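Local coordinates for protein fatty acid CoA ligase (Marinactinospora thermotolerans, PDB 6SQ8) that belongs to the ANL superfamily of AMP-binding enzymes and holds adenosine monophosphate in a pocket whose residues come from distant parts of its chain, at residues 6-11 and 146-151; 56-61 and 102-107; 84-89 and 108-113; 305-310 and 324-329; 318-323 and 389-394. All coordinates share one frame; numbering follows the deposited sequence.

Contact 1: residues 6-11 and 146-151; sequences YARRVM and LRYREH
Y148 carries most of this contact, sending its phenol out of the loop 146-151 to meet A7, R8 and M11 on one side of helix 5-13. The apolar contacts involve three residues besides the tyrosine. A7 places its CB at the ring edge, near the ring plane, 4.0 Å from Y148 CE2. M11 and L146 reach toward each other tip to tip, M11 CG standing 4.0 Å from L146 CD2. Within the loop, L146 CG lies over one face of the Y148 ring, offset toward the rim.

A second group of contacts surrounds the phenol oxygen. Y148 OH comes within 3.5 Å of R8 CA and 3.7 Å of M11 CG, while R8 crosses the tyrosine at about a right angle. With CG anti to the backbone N (chi1 -167°), R8 brings its CB and CG past the hydroxyl before its chain leads away from the loop. The contact thus ties helix 5-13, the first helix of the chain, to the segment between strands 133-134 and 155-160. Helices 28-44 and 61-72 pack close by, M11 touching both of them, L146 touching A39 and Y148 touching A72.

Hydrogen bonding is absent between the two segments. Polar links run from them to other parts of the chain: E150 OE1 accepts a bond from M4 N, and R9 forms a salt bridge with D183 of helix 175-189.

Contact 2: residues 56-61 and 102-107; sequences LHANTW and VFEPSV
E104 and T60 approach from opposite directions, the glutamate being extended beyond CG (chi2 -178°), which carries its carboxylate to the loop 57-60. One oxygen takes a backbone donor: A58 N reaches E104 OE1 at 2.8 Å with a nearly straight bond of 168°, on the syn side but 35° out of the carboxylate plane. The other oxygen receives the hydroxyl of T60; the modelled separation of 2.5 Å between T60 OG1 and E104 OE2 is very short, and its exact value is doubtful. T60 OG1 also caps the following helix by accepting A63 N, so the carboxylate is held by the N-cap residue of helix 61-72. H57 contributes its CB, which lies alongside E104 OE1 and CD.

Beyond the acid, the contact turns apolar. L56 and V107 meet at an oblique angle, L56 CG 3.7 Å from V107 CG2, and L56 CB packs beside F103 CB at 3.9 Å. L56 also touches R110 and L114 of helix 108-117. Backbone bonds fix the two chains: L56 N donates to V102 O at 3.0 Å, and E104 N donates to L56 O at 3.1 Å. This is a parallel beta bridge between L56 and F103, at the C-terminal ends of neighbouring strands 52-56 and 98-103, where the chains of a parallel alpha/beta sheet turn out toward the helices that follow.

Contact 3: residues 84-89 and 108-113; sequences AAVTEQ and EARAAD
Helices 86-95 and 108-117 of the parallel alpha/beta layer are joined near their N-terminal ends by R110, which reaches across to A84, V86 and Q89. A single nitrogen carries both polar links. R110 NH1 donates to A84 O at 3.1 Å and to Q89 OE1 at 3.0 Å, and both acceptors lie close to the guanidinium plane. The arginine arrives there because its chain bends at chi2 and chi3 (55° and 67°), bringing NH1 between A84 O and the Q89 amide.

The two flat groups are not coplanar: amide and guanidinium are turned 55° apart, and NH1 approaches Q89 OE1 from above the amide plane, not on a lone pair. A bond from Q89 NE2 to R81 O holds the other end of the amide and so helps set its rotation. Helix 86-95 connects strands 76-79 and 98-103 in a beta-alpha-beta crossover, and helix 108-117 begins soon after the second of these strands, so the arginine ties together consecutive helices of the layer.

V86 supplies the packing. Its CB sits over one guanidinium face, 3.9 Å above the plane and offset toward the rim. The V86 and D113 side chains cross at about a right angle, V86 CG2, anti to the backbone N, standing 3.6 Å from D113 OD1. V86 continues onto L114 and R117 farther along helix 108-117, while the aliphatic part of R110 rests on L56 of strand 52-56.

Contact 4: residues 305-310 and 324-329; sequences IAALTP and RPLPHV
L326 begins its contact with I305 at the backbone, where L326 N donates to I305 O at 2.9 Å and 168° at the hydrogen, the donor tilted 22° from the carbonyl plane. From there its side chain runs along the partner strand. CB passes I305 O at 3.7 Å. CG, placed beside the backbone N by a chi1 of -67°, lies near the same oxygen and 4.0 Å from A306 CA. At the tip, CD2 meets A307 CB at 4.0 Å; the side chain as a whole also rests on A184 and M188 of helix 175-189.

The carbonyl of I305 has further neighbours. P325 CA makes a CA-H...O contact with it. V329 CG1 stands 3.6 Å from I305 O, and the valine and isoleucine side chains cross at about a right angle. V329 gets there because a type II turn from L326 to V329 folds the chain back. Next along the strand, A307 N donates a weak bond to R324 O at 3.3 Å. I305 and A306 both face Y297, forming a classic beta bulge on the other flank of strand 303-308. One good backbone bond and one weak one thus hold the chain at the corner of R324, while carbons of P325, L326 and V329 gather near the carbonyl that accepts the stronger bond.

Contact 5: residues 318-323 and 389-394; sequences LLTAVG and HLHLTD
L390 is gripped by two backbone bonds to the opposing strand: L390 N donates to G323 O at 2.8 Å and nearly straight (174°), and V322 N donates to L390 O at 2.9 Å. A water extends the pairing, giving a hydrogen bond to T320 O and accepting one from L392 N.

Two imidazoles receive methyl groups on their faces in CH-pi contacts. A321 CB lies over the centre of the H391 ring, 3.7 Å from its centroid, while L318 CD1 is offset toward the rim of H389, 3.9 Å from the centroid. The H389 edge meets G323 CA, and its NE2 makes a weak bond with D312.

Farther along, V322 CG2 lies beside L390 CB at 3.6 Å. V322 CG1, anti to the carbonyl carbon (chi1 -71°), packs 3.7 Å from L392 CD1, the two side chains crossing at about a right angle. V322 and L392 both touch adenosine monophosphate, so the pairing, with the water at L392 N, probably helps to position two aliphatic residues beside the nucleotide.

The five contacts fall into two touching pairs and one that stands alone. Contacts 2 and 3 share the parallel alpha/beta layer and touch through L56, F103, R110 and A111: contact 2 is buried at the strand ends around a carboxylate, whereas contact 3 lies at the surface and depends on a guanidinium. Contact 1, partly buried, stays apart from both and joins helix to loop without hydrogen bonds. Contacts 4 and 5, both buried, lie across the chain's centre from contacts 2 and 3. They use opposite edges of strand 321-325, rely mainly on backbone pairing, and meet where L308 packs against V322; contact 5 reaches the nucleotide directly.

Contact 1: residues 6-11 and 146-151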
# COMPACT_ATOMS: atom_id res chain seq x y z
N TYR A 6 -7.05 3.49 -20.47
CA TYR A 6 -6.02 3.17 -19.48
C TYR A 6 -5.20 1.95 -19.92
O TYR A 6 -3.99 2.05 -20.10
CB TYR A 6 -6.60 2.95 -18.08
CG TYR A 6 -5.55 2.54 -17.07
CD1 TYR A 6 -4.46 3.36 -16.82
CD2 TYR A 6 -5.60 1.32 -16.42
CE1 TYR A 6 -3.45 2.99 -15.94
CE2 TYR A 6 -4.61 0.93 -15.54
CZ TYR A 6 -3.53 1.76 -15.31
OH TYR A 6 -2.55 1.40 -14.43
N ALA A 7 -5.87 0.81 -20.10
CA ALA A 7 -5.19 -0.41 -20.53
C ALA A 7 -4.34 -0.12 -21.77
O ALA A 7 -3.20 -0.58 -21.86
CB ALA A 7 -6.20 -1.50 -20.79
N ARG A 8 -4.89 0.64 -22.72
CA ARG A 8 -4.19 0.98 -23.96
C ARG A 8 -2.95 1.82 -23.63
O ARG A 8 -1.92 1.64 -24.24
CB ARG A 8 -5.11 1.70 -24.96
CG ARG A 8 -4.56 1.80 -26.39
CD ARG A 8 -5.28 2.79 -27.29
NE ARG A 8 -4.74 4.16 -27.25
CZ ARG A 8 -4.11 4.75 -28.26
NH1 ARG A 8 -3.83 4.08 -29.37
NH2 ARG A 8 -3.80 6.04 -28.19
N ARG A 9 -3.08 2.75 -22.67
CA ARG A 9 -1.96 3.63 -22.28
C ARG A 9 -0.79 2.77 -21.81
O ARG A 9 0.38 3.06 -22.14
CB ARG A 9 -2.34 4.61 -21.16
CG ARG A 9 -1.24 5.60 -20.82
CD ARG A 9 -1.60 6.44 -19.61
NE ARG A 9 -0.51 7.32 -19.21
CZ ARG A 9 -0.66 8.39 -18.44
NH1 ARG A 9 -1.83 8.65 -17.86
NH2 ARG A 9 0.36 9.21 -18.28
N VAL A 10 -1.10 1.74 -21.02
CA VAL A 10 -0.09 0.88 -20.45
C VAL A 10 0.55 0.08 -21.59
O VAL A 10 1.76 0.12 -21.77
CB VAL A 10 -0.67 -0.02 -19.36
CG1 VAL A 10 0.40 -0.93 -18.79
CG2 VAL A 10 -1.37 0.77 -18.24
N MET A 11 -0.28 -0.61 -22.37
CA MET A 11 0.15 -1.37 -23.54
C MET A 11 1.06 -0.51 -24.43
O MET A 11 2.12 -0.95 -24.88
CB MET A 11 -1.06 -1.84 -24.35
CG MET A 11 -1.83 -2.97 -23.70
SD MET A 11 -0.86 -4.49 -23.50
CE MET A 11 -0.23 -4.79 -25.16
N LEU A 146 -5.09 -7.21 -30.02
CA LEU A 146 -5.77 -7.08 -28.76
C LEU A 146 -7.14 -6.40 -29.01
O LEU A 146 -7.22 -5.33 -29.60
CB LEU A 146 -4.89 -6.29 -27.78
CG LEU A 146 -5.46 -6.07 -26.37
CD1 LEU A 146 -5.74 -7.39 -25.67
CD2 LEU A 146 -4.54 -5.23 -25.50
N ARG A 147 -8.20 -7.09 -28.58
CA ARG A 147 -9.57 -6.69 -28.86
C ARG A 147 -10.14 -6.13 -27.56
O ARG A 147 -10.56 -6.91 -26.68
CB ARG A 147 -10.37 -7.86 -29.44
N TYR A 148 -10.14 -4.80 -27.43
CA TYR A 148 -10.64 -4.12 -26.20
C TYR A 148 -12.17 -4.10 -26.16
O TYR A 148 -12.81 -3.97 -27.17
CB TYR A 148 -10.13 -2.68 -26.11
CG TYR A 148 -8.63 -2.50 -26.05
CD1 TYR A 148 -7.87 -2.45 -27.21
CD2 TYR A 148 -7.99 -2.30 -24.84
CE1 TYR A 148 -6.50 -2.23 -27.16
CE2 TYR A 148 -6.61 -2.08 -24.77
CZ TYR A 148 -5.87 -2.04 -25.94
OH TYR A 148 -4.53 -1.86 -25.90
N ARG A 149 -12.74 -4.22 -24.97
CA ARG A 149 -14.15 -3.94 -24.70
C ARG A 149 -14.20 -2.91 -23.55
O ARG A 149 -13.22 -2.74 -22.82
CB ARG A 149 -14.90 -5.24 -24.34
CG ARG A 149 -14.53 -6.45 -25.19
CD ARG A 149 -15.33 -7.71 -24.83
NE ARG A 149 -15.16 -8.15 -23.45
CZ ARG A 149 -15.69 -9.27 -22.93
NH1 ARG A 149 -16.24 -10.18 -23.71
NH2 ARG A 149 -15.68 -9.47 -21.62
N GLU A 150 -15.35 -2.25 -23.40
CA GLU A 150 -15.55 -1.19 -22.43
C GLU A 150 -16.29 -1.70 -21.21
O GLU A 150 -17.35 -2.28 -21.34
CB GLU A 150 -16.40 -0.09 -23.05
CG GLU A 150 -15.58 0.90 -23.84
CD GLU A 150 -15.01 2.01 -22.97
OE1 GLU A 150 -13.79 2.15 -22.94
OE2 GLU A 150 -15.79 2.74 -22.30
N HIS A 151 -15.75 -1.44 -20.01
CA HIS A 151 -16.49 -1.65 -18.79
C HIS A 151 -17.67 -0.68 -18.78
O HIS A 151 -17.48 0.52 -18.94
CB HIS A 151 -15.56 -1.52 -17.57
CG HIS A 151 -16.07 -2.13 -16.31
ND1 HIS A 151 -17.19 -1.67 -15.66
CD2 HIS A 151 -15.58 -3.12 -15.54
CE1 HIS A 151 -17.39 -2.37 -14.56
NE2 HIS A 151 -16.41 -3.26 -14.45

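Contact 2: residues 56-61 and 102-107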
# COMPACT_ATOMS: atom_id res chain seq x y z
N LEU A 56 -5.71 -14.98 -8.53
CA LEU A 56 -4.91 -15.56 -7.46
C LEU A 56 -3.56 -15.98 -8.03
O LEU A 56 -3.47 -16.92 -8.82
CB LEU A 56 -5.68 -16.75 -6.90
CG LEU A 56 -5.10 -17.40 -5.65
CD1 LEU A 56 -5.21 -16.50 -4.43
CD2 LEU A 56 -5.80 -18.72 -5.39
N HIS A 57 -2.50 -15.27 -7.65
CA HIS A 57 -1.18 -15.49 -8.25
C HIS A 57 -0.09 -15.02 -7.30
O HIS A 57 -0.33 -14.33 -6.34
CB HIS A 57 -1.07 -14.73 -9.57
CG HIS A 57 -1.38 -13.27 -9.43
ND1 HIS A 57 -2.55 -12.73 -9.92
CD2 HIS A 57 -0.71 -12.27 -8.83
CE1 HIS A 57 -2.57 -11.44 -9.65
NE2 HIS A 57 -1.46 -11.15 -8.97
N ALA A 58 1.14 -15.41 -7.63
CA ALA A 58 2.34 -14.93 -6.98
C ALA A 58 2.86 -13.71 -7.75
O ALA A 58 2.18 -13.19 -8.61
CB ALA A 58 3.34 -16.06 -6.93
N ASN A 59 4.08 -13.26 -7.44
CA ASN A 59 4.70 -12.17 -8.17
C ASN A 59 5.41 -12.73 -9.39
O ASN A 59 6.62 -12.87 -9.38
CB ASN A 59 5.66 -11.36 -7.29
CG ASN A 59 4.95 -10.37 -6.39
OD1 ASN A 59 3.78 -10.58 -6.03
ND2 ASN A 59 5.65 -9.29 -6.03
N THR A 60 4.64 -13.02 -10.45
CA THR A 60 5.15 -13.60 -11.72
C THR A 60 4.86 -12.64 -12.88
O THR A 60 3.92 -11.86 -12.81
CB THR A 60 4.48 -14.93 -12.03
OG1 THR A 60 3.13 -14.67 -12.45
CG2 THR A 60 4.46 -15.86 -10.84
N TRP A 61 5.65 -12.73 -13.95
CA TRP A 61 5.48 -11.81 -15.05
C TRP A 61 4.16 -12.04 -15.78
O TRP A 61 3.59 -11.12 -16.35
CB TRP A 61 6.67 -11.89 -16.00
CG TRP A 61 6.73 -13.10 -16.87
CD1 TRP A 61 7.45 -14.24 -16.65
CD2 TRP A 61 6.11 -13.27 -18.15
NE1 TRP A 61 7.32 -15.10 -17.70
CE2 TRP A 61 6.50 -14.54 -18.63
CE3 TRP A 61 5.26 -12.48 -18.94
CZ2 TRP A 61 6.06 -15.04 -19.86
CZ3 TRP A 61 4.82 -12.98 -20.15
CH2 TRP A 61 5.22 -14.24 -20.60
N VAL A 102 -9.20 -16.84 -12.07
CA VAL A 102 -7.97 -17.23 -12.74
C VAL A 102 -6.91 -17.42 -11.65
O VAL A 102 -6.77 -16.55 -10.80
CB VAL A 102 -7.53 -16.19 -13.78
CG1 VAL A 102 -6.26 -16.62 -14.50
CG2 VAL A 102 -8.63 -15.90 -14.77
N PHE A 103 -6.21 -18.56 -11.67
CA PHE A 103 -5.20 -18.84 -10.65
C PHE A 103 -3.98 -19.50 -11.28
O PHE A 103 -4.02 -19.98 -12.41
CB PHE A 103 -5.80 -19.68 -9.53
CG PHE A 103 -6.10 -21.11 -9.90
CD1 PHE A 103 -7.31 -21.45 -10.48
CD2 PHE A 103 -5.19 -22.12 -9.65
CE1 PHE A 103 -7.58 -22.76 -10.84
CE2 PHE A 103 -5.46 -23.42 -10.00
CZ PHE A 103 -6.66 -23.74 -10.59
N GLU A 104 -2.87 -19.47 -10.54
CA GLU A 104 -1.60 -20.07 -10.96
C GLU A 104 -1.47 -21.45 -10.32
O GLU A 104 -1.98 -21.67 -9.23
CB GLU A 104 -0.42 -19.17 -10.60
CG GLU A 104 -0.26 -17.96 -11.49
CD GLU A 104 0.95 -17.09 -11.16
OE1 GLU A 104 1.31 -16.98 -9.96
OE2 GLU A 104 1.54 -16.53 -12.11
N PRO A 105 -0.77 -22.41 -10.96
CA PRO A 105 -0.56 -23.75 -10.40
C PRO A 105 -0.07 -23.72 -8.94
O PRO A 105 -0.63 -24.42 -8.11
CB PRO A 105 0.53 -24.34 -11.29
CG PRO A 105 0.31 -23.67 -12.64
CD PRO A 105 -0.15 -22.27 -12.29
N SER A 106 0.91 -22.86 -8.65
CA SER A 106 1.58 -22.81 -7.35
C SER A 106 0.59 -22.58 -6.19
O SER A 106 0.94 -22.83 -5.06
CB SER A 106 2.67 -21.77 -7.34
OG SER A 106 2.14 -20.46 -7.32
N VAL A 107 -0.64 -22.13 -6.48
CA VAL A 107 -1.63 -21.79 -5.42
C VAL A 107 -2.95 -22.54 -5.66
O VAL A 107 -3.99 -22.10 -5.17
CB VAL A 107 -1.84 -20.27 -5.32
CG1 VAL A 107 -0.58 -19.56 -4.84
CG2 VAL A 107 -2.31 -19.67 -6.64

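Contact 3: residues 84-89 and 108-113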
# COMPACT_ATOMS: atom_id res chain seq x y z
N ALA A 84 -4.15 -12.73 2.89
CA ALA A 84 -5.53 -12.77 3.37
C ALA A 84 -5.94 -14.23 3.64
O ALA A 84 -5.46 -15.17 3.01
CB ALA A 84 -6.45 -12.12 2.37
N ALA A 85 -6.86 -14.37 4.61
CA ALA A 85 -7.43 -15.65 4.99
C ALA A 85 -8.37 -16.12 3.88
O ALA A 85 -8.88 -15.32 3.10
CB ALA A 85 -8.17 -15.51 6.30
N VAL A 86 -8.59 -17.44 3.83
CA VAL A 86 -9.42 -18.07 2.80
C VAL A 86 -10.85 -17.52 2.86
O VAL A 86 -11.49 -17.34 1.82
CB VAL A 86 -9.37 -19.61 2.91
CG1 VAL A 86 -9.76 -20.11 4.30
CG2 VAL A 86 -10.25 -20.26 1.85
N THR A 87 -11.36 -17.26 4.08
CA THR A 87 -12.77 -16.81 4.24
C THR A 87 -12.91 -15.37 3.72
O THR A 87 -13.91 -15.06 3.06
CB THR A 87 -13.28 -17.08 5.67
OG1 THR A 87 -12.77 -16.08 6.55
CG2 THR A 87 -12.90 -18.44 6.20
N GLU A 88 -11.92 -14.50 3.98
CA GLU A 88 -11.88 -13.10 3.47
C GLU A 88 -11.77 -13.09 1.94
O GLU A 88 -12.50 -12.37 1.27
CB GLU A 88 -10.73 -12.31 4.11
N GLN A 89 -10.85 -13.89 1.38
CA GLN A 89 -10.67 -14.01 -0.08
C GLN A 89 -11.99 -14.45 -0.73
O GLN A 89 -12.39 -13.90 -1.74
CB GLN A 89 -9.56 -15.01 -0.43
CG GLN A 89 -8.13 -14.50 -0.22
CD GLN A 89 -7.09 -15.55 -0.51
OE1 GLN A 89 -7.40 -16.71 -0.80
NE2 GLN A 89 -5.83 -15.17 -0.46
N GLU A 108 -2.89 -23.68 -6.37
CA GLU A 108 -4.05 -24.55 -6.65
C GLU A 108 -4.71 -24.99 -5.33
O GLU A 108 -5.92 -25.06 -5.24
CB GLU A 108 -3.61 -25.76 -7.47
CG GLU A 108 -4.77 -26.63 -7.90
CD GLU A 108 -4.37 -27.76 -8.83
OE1 GLU A 108 -3.14 -28.01 -8.98
OE2 GLU A 108 -5.27 -28.40 -9.41
N ALA A 109 -3.90 -25.30 -4.32
CA ALA A 109 -4.39 -25.68 -3.01
C ALA A 109 -5.41 -24.65 -2.53
O ALA A 109 -6.53 -24.99 -2.15
CB ALA A 109 -3.25 -25.83 -2.03
N ARG A 110 -5.02 -23.37 -2.55
CA ARG A 110 -5.86 -22.28 -2.08
C ARG A 110 -7.06 -22.09 -3.02
O ARG A 110 -8.16 -21.78 -2.57
CB ARG A 110 -5.04 -20.99 -1.94
CG ARG A 110 -5.86 -19.78 -1.53
CD ARG A 110 -6.67 -19.95 -0.24
NE ARG A 110 -5.82 -20.10 0.93
CZ ARG A 110 -5.40 -19.09 1.70
NH1 ARG A 110 -5.77 -17.85 1.43
NH2 ARG A 110 -4.60 -19.33 2.72
N ALA A 111 -6.85 -22.29 -4.32
CA ALA A 111 -7.91 -22.13 -5.31
C ALA A 111 -9.04 -23.13 -5.01
O ALA A 111 -10.23 -22.79 -5.05
CB ALA A 111 -7.39 -22.29 -6.72
N ALA A 112 -8.65 -24.38 -4.73
CA ALA A 112 -9.58 -25.46 -4.43
C ALA A 112 -10.35 -25.11 -3.15
O ALA A 112 -11.57 -25.11 -3.13
CB ALA A 112 -8.83 -26.77 -4.30
N ASP A 113 -9.59 -24.78 -2.10
CA ASP A 113 -10.11 -24.32 -0.82
C ASP A 113 -11.21 -23.26 -1.05
O ASP A 113 -12.30 -23.35 -0.47
CB ASP A 113 -8.96 -23.76 0.01
CG ASP A 113 -9.11 -23.87 1.51
OD1 ASP A 113 -10.28 -23.90 1.98
OD2 ASP A 113 -8.05 -23.84 2.18

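Contact 4: residues 305-310 and 324-329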
# COMPACT_ATOMS: atom_id res chain seq x y z
N ILE A 305 -1.66 10.20 -2.18
CA ILE A 305 -1.99 11.51 -1.62
C ILE A 305 -0.76 12.42 -1.55
O ILE A 305 -0.80 13.56 -2.01
CB ILE A 305 -2.66 11.38 -0.25
CG1 ILE A 305 -3.97 10.59 -0.34
CG2 ILE A 305 -2.86 12.76 0.37
CD1 ILE A 305 -4.56 10.27 1.03
N ALA A 306 0.32 11.94 -0.91
CA ALA A 306 1.48 12.80 -0.67
C ALA A 306 2.78 11.99 -0.72
O ALA A 306 2.77 10.77 -0.63
CB ALA A 306 1.35 13.47 0.67
N ALA A 307 3.89 12.72 -0.89
CA ALA A 307 5.21 12.13 -0.87
C ALA A 307 6.20 13.06 -0.17
O ALA A 307 6.05 14.26 -0.17
CB ALA A 307 5.66 11.78 -2.27
N LEU A 308 7.19 12.44 0.47
CA LEU A 308 8.28 13.10 1.15
C LEU A 308 9.55 12.80 0.35
O LEU A 308 9.91 11.62 0.21
CB LEU A 308 8.35 12.55 2.58
CG LEU A 308 9.25 13.31 3.55
CD1 LEU A 308 8.64 14.64 3.96
CD2 LEU A 308 9.52 12.48 4.80
N THR A 309 10.18 13.85 -0.19
CA THR A 309 11.30 13.72 -1.13
C THR A 309 12.59 13.39 -0.38
O THR A 309 12.67 13.51 0.84
CB THR A 309 11.53 15.01 -1.93
OG1 THR A 309 12.10 16.00 -1.05
CG2 THR A 309 10.26 15.52 -2.58
N PRO A 310 13.66 12.97 -1.09
CA PRO A 310 14.95 12.76 -0.43
C PRO A 310 15.52 14.02 0.22
O PRO A 310 16.18 13.93 1.24
CB PRO A 310 15.85 12.26 -1.57
CG PRO A 310 14.87 11.71 -2.59
CD PRO A 310 13.66 12.60 -2.51
N ARG A 324 4.48 16.94 1.08
CA ARG A 324 3.58 17.81 0.36
C ARG A 324 2.58 16.94 -0.41
O ARG A 324 2.95 15.89 -0.90
CB ARG A 324 4.35 18.74 -0.57
CG ARG A 324 5.00 19.93 0.12
CD ARG A 324 5.21 21.11 -0.81
NE ARG A 324 5.93 22.19 -0.16
CZ ARG A 324 7.26 22.25 -0.05
NH1 ARG A 324 8.01 21.25 -0.49
NH2 ARG A 324 7.84 23.29 0.53
N PRO A 325 1.30 17.34 -0.52
CA PRO A 325 0.36 16.64 -1.39
C PRO A 325 0.88 16.62 -2.83
O PRO A 325 1.57 17.55 -3.25
CB PRO A 325 -0.92 17.47 -1.31
CG PRO A 325 -0.81 18.19 0.02
CD PRO A 325 0.68 18.49 0.16
N LEU A 326 0.55 15.56 -3.56
CA LEU A 326 0.93 15.43 -4.94
C LEU A 326 0.18 16.45 -5.80
O LEU A 326 -0.81 17.04 -5.35
CB LEU A 326 0.65 13.99 -5.38
CG LEU A 326 1.50 12.92 -4.71
CD1 LEU A 326 1.15 11.55 -5.24
CD2 LEU A 326 2.98 13.19 -4.94
N PRO A 327 0.64 16.71 -7.04
CA PRO A 327 -0.09 17.55 -7.98
C PRO A 327 -1.51 17.01 -8.20
O PRO A 327 -1.69 15.80 -8.42
CB PRO A 327 0.73 17.47 -9.28
CG PRO A 327 2.12 17.07 -8.84
CD PRO A 327 1.90 16.21 -7.61
N HIS A 328 -2.49 17.92 -8.11
CA HIS A 328 -3.91 17.70 -8.36
C HIS A 328 -4.58 17.11 -7.12
O HIS A 328 -5.78 16.78 -7.17
CB HIS A 328 -4.19 16.86 -9.63
CG HIS A 328 -3.39 17.29 -10.82
ND1 HIS A 328 -3.65 18.48 -11.48
CD2 HIS A 328 -2.36 16.72 -11.48
CE1 HIS A 328 -2.81 18.60 -12.50
NE2 HIS A 328 -2.00 17.55 -12.50
N VAL A 329 -3.83 16.99 -6.02
CA VAL A 329 -4.37 16.47 -4.77
C VAL A 329 -4.65 17.65 -3.83
O VAL A 329 -3.75 18.29 -3.33
CB VAL A 329 -3.44 15.44 -4.10
CG1 VAL A 329 -4.09 14.82 -2.87
CG2 VAL A 329 -3.06 14.34 -5.08

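Contact 5: residues 318-323 and 389-394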
# COMPACT_ATOMS: atom_id res chain seq x y z
N LEU A 318 10.85 17.24 9.39
CA LEU A 318 9.92 16.63 8.44
C LEU A 318 9.89 15.10 8.56
O LEU A 318 9.15 14.44 7.81
CB LEU A 318 10.36 17.04 7.03
CG LEU A 318 10.31 18.53 6.74
CD1 LEU A 318 10.66 18.77 5.29
CD2 LEU A 318 8.94 19.10 7.07
N LEU A 319 10.67 14.52 9.47
CA LEU A 319 10.68 13.06 9.60
C LEU A 319 9.37 12.55 10.20
O LEU A 319 9.14 11.39 10.20
CB LEU A 319 11.88 12.65 10.45
CG LEU A 319 13.25 12.85 9.79
CD1 LEU A 319 14.35 12.54 10.78
CD2 LEU A 319 13.38 12.00 8.55
N THR A 320 8.52 13.44 10.70
CA THR A 320 7.20 13.06 11.18
C THR A 320 6.12 13.36 10.14
O THR A 320 4.93 13.26 10.45
CB THR A 320 6.86 13.79 12.49
OG1 THR A 320 7.00 15.21 12.31
CG2 THR A 320 7.74 13.30 13.62
N ALA A 321 6.54 13.71 8.91
CA ALA A 321 5.63 14.15 7.86
C ALA A 321 5.51 13.09 6.77
O ALA A 321 6.36 12.22 6.61
CB ALA A 321 6.12 15.43 7.27
N VAL A 322 4.41 13.20 6.02
CA VAL A 322 4.13 12.37 4.84
C VAL A 322 4.55 13.14 3.60
O VAL A 322 4.79 12.54 2.55
CB VAL A 322 2.65 11.96 4.77
CG1 VAL A 322 2.31 10.95 5.84
CG2 VAL A 322 1.70 13.15 4.86
N GLY A 323 4.61 14.47 3.74
CA GLY A 323 5.17 15.34 2.74
C GLY A 323 4.15 16.33 2.22
O GLY A 323 3.10 16.52 2.82
N HIS A 389 3.85 20.90 4.53
CA HIS A 389 3.98 19.45 4.63
C HIS A 389 2.89 18.93 5.57
O HIS A 389 2.65 19.52 6.61
CB HIS A 389 5.36 19.05 5.13
CG HIS A 389 6.46 19.37 4.18
ND1 HIS A 389 7.12 20.58 4.21
CD2 HIS A 389 7.05 18.64 3.20
CE1 HIS A 389 8.06 20.59 3.29
NE2 HIS A 389 8.03 19.42 2.65
N LEU A 390 2.26 17.82 5.19
CA LEU A 390 1.23 17.23 6.00
C LEU A 390 1.89 16.32 7.03
O LEU A 390 2.83 15.56 6.70
CB LEU A 390 0.27 16.45 5.09
CG LEU A 390 -0.85 15.69 5.82
CD1 LEU A 390 -1.76 16.64 6.57
CD2 LEU A 390 -1.65 14.86 4.84
N HIS A 391 1.41 16.41 8.28
CA HIS A 391 1.84 15.57 9.37
C HIS A 391 0.62 14.79 9.91
O HIS A 391 -0.37 15.40 10.32
CB HIS A 391 2.44 16.41 10.49
CG HIS A 391 3.80 16.95 10.22
ND1 HIS A 391 4.02 18.08 9.45
CD2 HIS A 391 5.01 16.58 10.69
CE1 HIS A 391 5.31 18.37 9.44
NE2 HIS A 391 5.94 17.46 10.19
N LEU A 392 0.71 13.46 9.95
CA LEU A 392 -0.36 12.66 10.48
C LEU A 392 -0.10 12.39 11.96
O LEU A 392 0.95 11.85 12.29
CB LEU A 392 -0.42 11.33 9.72
CG LEU A 392 -0.71 11.44 8.22
CD1 LEU A 392 -0.81 10.07 7.58
CD2 LEU A 392 -1.96 12.27 7.92
N THR A 393 -1.09 12.69 12.81
CA THR A 393 -1.00 12.44 14.23
C THR A 393 -1.68 11.13 14.63
O THR A 393 -1.37 10.60 15.69
CB THR A 393 -1.60 13.61 15.02
OG1 THR A 393 -3.01 13.66 14.77
CG2 THR A 393 -0.91 14.92 14.70
N ASP A 394 -2.60 10.62 13.80
CA ASP A 394 -3.32 9.39 14.15
C ASP A 394 -4.31 8.96 13.06
O ASP A 394 -4.86 9.75 12.33
CB ASP A 394 -4.14 9.56 15.44
CG ASP A 394 -3.70 8.68 16.60
OD1 ASP A 394 -3.17 7.59 16.34
OD2 ASP A 394 -3.91 9.11 17.75
O HOH W 1 3.10 11.57 9.28